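PDB 2CVI: 75aa long hypothetical regulatory protein AsnC from Pyrococcus horikoshii, which is of unknown function but, as a stand-alone Lrp/AsnC ligand-binding domain, probably self-associates and may bind a small effector such as an amino acid. Local coordinates for residues E17-V28 / F55-I66. Numbering follows the deposited sequence.
Sequences EVMEKLLAMPEV and FITEKIRKMPEI. With K (potassium ion), chain C.
Met25 and Met63 meet tip to tip, CE to CE at 3.5 Å, in the loops that follow the two helices of this Lrp/AsnC domain, a ferredoxin-like alpha/beta sandwich of the dimeric alpha/beta-barrel clan whose helices pack side by side on one face of the antiparallel sheet. The packing is tight from here down to the strands. Leu22 sends CD2 against Met63 CE at 3.7 Å and also onto Ile60 CD1, the two branched chains crossing at about a right angle. Next to them Val18 CG1, set anti to the backbone N (chi1 163°), rests on the end of Ile66. Met8 of strand 2-10 lies under Leu22, Ile60 and Ile66, so the seam between the helices is closed by the sheet.

At the other end the Phe55 ring is wedged among Met25, Glu27 and Val28. Met25 SD makes an oblique Met-aromatic contact, 4.8 Å from the centroid of the Phe55 ring, while Val28 CG2 touches Phe55 CZ. The chain of Lys59, bent at chi2 (142°), slides past the extended Met25 in the opposite direction, Lys59 CE lying 3.6 Å from Met25 SD. Its ammonium NZ forms a salt bridge with Glu27 OE1 at 3.3 Å, a weak hydrogen bond, and a water joins NZ to Glu27 OE2. A methionine in place of Lys59 would probably leave the Glu27 carboxylate without its cationic mate and the water without this donor.

The solvent side is looser: Glu17 OE1 and Glu65 OE2 bring like charges to 3.5 Å, a closeness probably eased by Lys21, whose NZ bridges to Glu17 OE1. Leu23 and the turn from Met25 to Val28 offer a potassium ion the backbone oxygens of Leu23, Met25 and Val28, with Val28 O at 2.5 Å from the ion.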
# COMPACT_ATOMS: atom_id res chain seq x y z
N GLU A 17 -1.56 5.17 17.78
CA GLU A 17 -0.80 6.27 18.40
C GLU A 17 0.15 6.83 17.36
O GLU A 17 0.25 8.05 17.18
CB GLU A 17 0.03 5.78 19.59
CG GLU A 17 1.16 6.76 19.99
CD GLU A 17 2.08 6.26 21.12
OE1 GLU A 17 3.19 6.79 21.27
OE2 GLU A 17 1.68 5.34 21.86
N VAL A 18 0.87 5.92 16.72
CA VAL A 18 1.83 6.25 15.67
C VAL A 18 1.07 6.79 14.45
O VAL A 18 1.50 7.74 13.84
CB VAL A 18 2.66 4.98 15.22
CG1 VAL A 18 3.36 5.22 13.87
CG2 VAL A 18 3.72 4.65 16.28
N MET A 19 -0.04 6.14 14.11
CA MET A 19 -0.85 6.53 12.96
C MET A 19 -1.29 7.99 13.14
O MET A 19 -1.20 8.80 12.23
CB MET A 19 -2.08 5.60 12.85
CG MET A 19 -2.25 4.75 11.55
SD MET A 19 -3.88 5.12 10.74
CE MET A 19 -5.01 5.09 12.11
N GLU A 20 -1.72 8.36 14.34
CA GLU A 20 -2.13 9.74 14.52
C GLU A 20 -0.96 10.70 14.50
O GLU A 20 -1.09 11.82 13.98
CB GLU A 20 -2.97 9.89 15.77
CG GLU A 20 -4.34 9.22 15.57
CD GLU A 20 -4.96 9.54 14.20
OE1 GLU A 20 -5.02 8.61 13.34
OE2 GLU A 20 -5.38 10.71 13.97
N LYS A 21 0.18 10.30 15.04
CA LYS A 21 1.33 11.18 14.97
C LYS A 21 1.78 11.30 13.52
O LYS A 21 2.22 12.37 13.09
CB LYS A 21 2.51 10.67 15.79
CG LYS A 21 2.37 10.85 17.29
CD LYS A 21 3.65 10.33 17.98
CE LYS A 21 3.66 10.62 19.49
NZ LYS A 21 2.71 9.81 20.31
N LEU A 22 1.68 10.20 12.78
CA LEU A 22 2.08 10.23 11.38
C LEU A 22 1.16 11.10 10.55
O LEU A 22 1.61 11.93 9.80
CB LEU A 22 2.11 8.81 10.77
CG LEU A 22 3.24 7.89 11.25
CD1 LEU A 22 2.95 6.48 10.79
CD2 LEU A 22 4.56 8.39 10.71
N LEU A 23 -0.16 10.91 10.71
CA LEU A 23 -1.11 11.68 9.94
C LEU A 23 -0.99 13.18 10.17
O LEU A 23 -1.34 13.98 9.30
CB LEU A 23 -2.53 11.21 10.25
CG LEU A 23 -2.92 10.04 9.35
CD1 LEU A 23 -4.23 9.43 9.87
CD2 LEU A 23 -3.01 10.52 7.88
N ALA A 24 -0.49 13.56 11.35
CA ALA A 24 -0.35 14.99 11.66
C ALA A 24 0.83 15.61 10.92
O ALA A 24 0.95 16.82 10.83
CB ALA A 24 -0.20 15.18 13.16
N MET A 25 1.69 14.75 10.36
CA MET A 25 2.86 15.28 9.66
C MET A 25 2.48 15.73 8.26
O MET A 25 1.76 15.05 7.53
CB MET A 25 3.97 14.23 9.57
CG MET A 25 4.51 13.80 10.91
SD MET A 25 5.64 12.42 10.81
CE MET A 25 6.01 12.19 12.58
N PRO A 26 2.99 16.89 7.84
CA PRO A 26 2.64 17.37 6.51
C PRO A 26 2.95 16.45 5.32
O PRO A 26 2.22 16.42 4.35
CB PRO A 26 3.32 18.75 6.46
CG PRO A 26 4.47 18.60 7.32
CD PRO A 26 3.96 17.79 8.50
N GLU A 27 4.01 15.67 5.43
CA GLU A 27 4.38 14.77 4.36
C GLU A 27 3.40 13.60 4.21
O GLU A 27 3.30 13.02 3.13
CB GLU A 27 5.75 14.17 4.61
CG GLU A 27 6.89 15.16 4.58
CD GLU A 27 7.12 15.88 5.90
OE1 GLU A 27 6.37 15.64 6.91
OE2 GLU A 27 8.07 16.70 5.91
N VAL A 28 2.76 13.22 5.31
CA VAL A 28 1.89 12.06 5.34
C VAL A 28 0.50 12.39 4.85
O VAL A 28 -0.21 13.22 5.46
CB VAL A 28 1.83 11.44 6.74
CG1 VAL A 28 0.82 10.29 6.76
CG2 VAL A 28 3.22 10.95 7.13
N PHE A 55 13.01 11.95 5.73
CA PHE A 55 11.82 11.57 6.48
C PHE A 55 11.95 10.15 7.01
O PHE A 55 11.64 9.88 8.18
CB PHE A 55 10.60 11.67 5.55
CG PHE A 55 9.30 11.37 6.22
CD1 PHE A 55 8.60 12.39 6.87
CD2 PHE A 55 8.78 10.08 6.24
CE1 PHE A 55 7.40 12.12 7.52
CE2 PHE A 55 7.55 9.79 6.91
CZ PHE A 55 6.88 10.83 7.54
N ILE A 56 12.38 9.23 6.14
CA ILE A 56 12.52 7.83 6.51
C ILE A 56 13.60 7.57 7.54
O ILE A 56 13.38 6.80 8.47
CB ILE A 56 12.85 6.99 5.23
CG1 ILE A 56 11.62 6.95 4.32
CG2 ILE A 56 13.32 5.57 5.61
CD1 ILE A 56 11.88 6.31 2.98
N THR A 57 14.76 8.19 7.41
CA THR A 57 15.81 7.86 8.37
C THR A 57 15.87 8.77 9.60
O THR A 57 16.28 8.32 10.69
CB THR A 57 17.17 7.78 7.67
OG1 THR A 57 17.55 9.10 7.31
CG2 THR A 57 17.10 6.89 6.39
N GLU A 58 15.41 10.00 9.47
CA GLU A 58 15.39 10.90 10.63
C GLU A 58 14.04 11.03 11.32
O GLU A 58 13.94 10.76 12.52
CB GLU A 58 15.85 12.30 10.26
CG GLU A 58 17.18 12.35 9.53
CD GLU A 58 17.59 13.78 9.19
OE1 GLU A 58 18.30 14.01 8.19
OE2 GLU A 58 17.22 14.70 9.94
N LYS A 59 13.02 11.46 10.59
CA LYS A 59 11.72 11.67 11.22
C LYS A 59 11.13 10.40 11.83
O LYS A 59 10.61 10.44 12.93
CB LYS A 59 10.73 12.27 10.22
CG LYS A 59 9.53 12.92 10.89
CD LYS A 59 9.15 14.19 10.12
CE LYS A 59 8.11 15.03 10.82
NZ LYS A 59 7.62 16.12 9.90
N ILE A 60 11.21 9.28 11.11
CA ILE A 60 10.66 8.04 11.65
C ILE A 60 11.39 7.60 12.92
O ILE A 60 10.77 7.00 13.80
CB ILE A 60 10.68 6.91 10.60
CG1 ILE A 60 9.71 7.27 9.47
CG2 ILE A 60 10.29 5.57 11.24
CD1 ILE A 60 8.30 7.60 9.92
N ARG A 61 12.69 7.92 13.04
CA ARG A 61 13.40 7.55 14.25
C ARG A 61 12.96 8.32 15.51
O ARG A 61 13.39 7.99 16.62
CB ARG A 61 14.93 7.68 14.03
CG ARG A 61 15.49 6.42 13.40
CD ARG A 61 17.02 6.45 13.38
NE ARG A 61 17.60 5.17 13.01
CZ ARG A 61 17.88 4.82 11.76
NH1 ARG A 61 17.62 5.68 10.77
NH2 ARG A 61 18.45 3.63 11.50
N LYS A 62 12.10 9.33 15.34
CA LYS A 62 11.58 10.06 16.51
C LYS A 62 10.51 9.21 17.17
O LYS A 62 10.09 9.50 18.30
CB LYS A 62 10.96 11.42 16.10
CG LYS A 62 11.97 12.40 15.49
CD LYS A 62 11.36 13.74 15.09
CE LYS A 62 10.86 14.48 16.32
NZ LYS A 62 11.88 14.42 17.40
N MET A 63 10.06 8.15 16.48
CA MET A 63 9.04 7.24 17.01
C MET A 63 9.64 5.85 17.11
O MET A 63 9.52 5.03 16.19
CB MET A 63 7.82 7.23 16.08
CG MET A 63 7.13 8.58 16.05
SD MET A 63 5.95 8.76 14.69
CE MET A 63 7.13 8.96 13.37
N PRO A 64 10.29 5.53 18.24
CA PRO A 64 10.88 4.19 18.35
C PRO A 64 9.90 3.02 18.31
O PRO A 64 10.30 1.86 18.23
CB PRO A 64 11.70 4.28 19.64
CG PRO A 64 10.96 5.30 20.46
CD PRO A 64 10.55 6.35 19.43
N GLU A 65 8.61 3.35 18.32
CA GLU A 65 7.59 2.32 18.22
C GLU A 65 7.65 1.70 16.80
O GLU A 65 7.19 0.58 16.56
CB GLU A 65 6.20 2.92 18.43
CG GLU A 65 5.91 3.47 19.83
CD GLU A 65 6.47 4.84 20.08
OE1 GLU A 65 6.99 5.47 19.15
OE2 GLU A 65 6.38 5.31 21.24
N ILE A 66 8.20 2.46 15.86
CA ILE A 66 8.33 1.96 14.49
C ILE A 66 9.68 1.22 14.40
O ILE A 66 10.75 1.83 14.47
CB ILE A 66 8.29 3.12 13.47
CG1 ILE A 66 6.95 3.87 13.58
CG2 ILE A 66 8.46 2.55 12.07
CD1 ILE A 66 6.85 5.15 12.78
K K C . -0.90 15.06 6.97
O HOH W 1 -0.19 17.95 8.31
O HOH W 2 9.84 16.83 7.86